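Local coordinates for hypothetical protein TM1012 (Thermotoga maritima, PDB 2FCL) that is of unproven function but is probably a nucleotidyltransferase of the aminoglycoside-2''-adenylyltransferase family, at residues A[60-63]-A[64-68]. Numbering follows the deposited sequence.
Sequences TDEE and GAYEI
Thr60 lies over the first turn of the helix that follows it, its methyl CG2 3.4 Å from Ala65 N and its hydroxyl OG1 in van der Waals contact with Gly64 CA at 3.3 Å, while OG1 hydrogen-bonds to Asn35 O. With OG1 anti to the backbone N (chi1 -176°), both branches face this turn, and CG2 also reaches the tip of Ile68, 4.1 Å from CD1. Asp61 OD1 comes equally close, 3.3 Å from Gly64 CA, so that both oxygens rest against a residue that carries no side chain. Asp61 is the N-cap: its OD1 accepts from Gly64 N at 2.8 Å, the donor lying nearly along the C-O axis although the hydrogen bond is bent, the N-H...O angle being 140°. A chi1 of 54° folds the carboxylate back over the helix start, while OD2 is held by Asn35 ND2. The backbone continues the winding, Asp61 O accepting from Ala65 N at 3.1 Å and Glu63 O from Glu67 N. One residue into the helix, Glu62 O approaches the edge of the Tyr66 ring, near its plane, 3.1 Å from CD2. The extended Glu62 side chain runs obliquely past the ring, its CG 4.2 Å from Tyr66 CE2. Glu67 OE1 forms a salt bridge with Arg70 NE. The whole forms a capped strand-to-helix junction: strand 57-60 pairs with strand 103-106 and passes into helix 62-71, whose Ala65 and Ile68 pack on Ile104 while Tyr66 bonds through OH to His91 of strand 89-94.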
loop_
_atom_site.group_PDB
_atom_site.type_symbol
_atom_site.label_atom_id
_atom_site.label_comp_id
_atom_site.label_asym_id
_atom_site.label_seq_id
_atom_site.Cartn_x
_atom_site.Cartn_y
_atom_site.Cartn_z
ATOM N N THR A 60 0.515 4.048 -5.368
ATOM C CA THR A 60 1.030 5.235 -6.000
ATOM C C THR A 60 0.162 5.568 -7.201
ATOM O O THR A 60 -0.912 4.977 -7.387
ATOM C CB THR A 60 2.527 5.035 -6.358
ATOM O OG1 THR A 60 3.076 6.231 -6.894
ATOM C CG2 THR A 60 2.730 3.901 -7.333
ATOM N N ASP A 61 0.601 6.530 -8.000
ATOM C CA ASP A 61 -0.077 6.847 -9.255
ATOM C C ASP A 61 0.669 6.192 -10.415
ATOM O O ASP A 61 1.622 5.450 -10.195
ATOM C CB ASP A 61 -0.282 8.361 -9.392
ATOM C CG ASP A 61 0.983 9.167 -9.246
ATOM O OD1 ASP A 61 2.079 8.601 -9.359
ATOM O OD2 ASP A 61 0.874 10.404 -9.020
ATOM N N GLU A 62 0.228 6.403 -11.655
ATOM C CA GLU A 62 0.836 5.708 -12.770
ATOM C C GLU A 62 2.320 6.057 -12.887
ATOM O O GLU A 62 3.185 5.174 -12.945
ATOM C CB GLU A 62 0.086 6.031 -14.071
ATOM C CG GLU A 62 0.726 5.409 -15.302
ATOM C CD GLU A 62 -0.013 5.731 -16.573
ATOM O OE1 GLU A 62 -1.149 6.223 -16.487
ATOM O OE2 GLU A 62 0.558 5.469 -17.645
ATOM N N GLU A 63 2.633 7.344 -12.890
ATOM C CA GLU A 63 4.006 7.793 -13.045
ATOM C C GLU A 63 4.834 7.288 -11.874
ATOM O O GLU A 63 5.990 6.899 -12.047
ATOM C CB GLU A 63 4.073 9.329 -13.114
ATOM C CG GLU A 63 5.472 9.932 -13.116
ATOM C CD GLU A 63 5.454 11.439 -12.912
ATOM O OE1 GLU A 63 4.734 12.124 -13.673
ATOM O OE2 GLU A 63 6.141 11.925 -11.985
ATOM N N GLY A 64 4.243 7.303 -10.683
ATOM C CA GLY A 64 4.958 6.903 -9.482
ATOM C C GLY A 64 5.378 5.450 -9.502
ATOM O O GLY A 64 6.421 5.110 -8.987
ATOM N N ALA A 65 4.562 4.586 -10.098
ATOM C CA ALA A 65 4.906 3.173 -10.100
ATOM C C ALA A 65 6.210 2.936 -10.867
ATOM O O ALA A 65 7.079 2.192 -10.415
ATOM C CB ALA A 65 3.782 2.352 -10.700
ATOM N N TYR A 66 6.334 3.564 -12.031
ATOM C CA TYR A 66 7.534 3.443 -12.853
ATOM C C TYR A 66 8.720 4.142 -12.217
ATOM O O TYR A 66 9.840 3.659 -12.314
ATOM C CB TYR A 66 7.258 3.891 -14.308
ATOM C CG TYR A 66 6.184 3.040 -14.938
ATOM C CD1 TYR A 66 6.482 1.806 -15.487
ATOM C CD2 TYR A 66 4.859 3.443 -14.925
ATOM C CE1 TYR A 66 5.500 1.009 -16.011
ATOM C CE2 TYR A 66 3.865 2.652 -15.439
ATOM C CZ TYR A 66 4.201 1.430 -15.983
ATOM O OH TYR A 66 3.224 0.618 -16.477
ATOM N N GLU A 67 8.479 5.251 -11.522
ATOM C CA GLU A 67 9.540 5.917 -10.780
ATOM C C GLU A 67 10.057 5.071 -9.624
ATOM O O GLU A 67 11.265 5.001 -9.399
ATOM C CB GLU A 67 9.085 7.299 -10.272
ATOM C CG GLU A 67 9.178 8.425 -11.289
ATOM C CD GLU A 67 10.628 8.744 -11.624
ATOM O OE1 GLU A 67 11.230 8.038 -12.460
ATOM O OE2 GLU A 67 11.177 9.662 -10.994
ATOM N N ILE A 68 9.147 4.463 -8.861
ATOM C CA ILE A 68 9.566 3.598 -7.758
ATOM C C ILE A 68 10.406 2.433 -8.276
ATOM O O ILE A 68 11.452 2.115 -7.728
ATOM C CB ILE A 68 8.332 3.116 -6.948
ATOM C CG1 ILE A 68 7.719 4.301 -6.207
ATOM C CG2 ILE A 68 8.694 1.993 -5.989
ATOM C CD1 ILE A 68 6.387 4.015 -5.578
#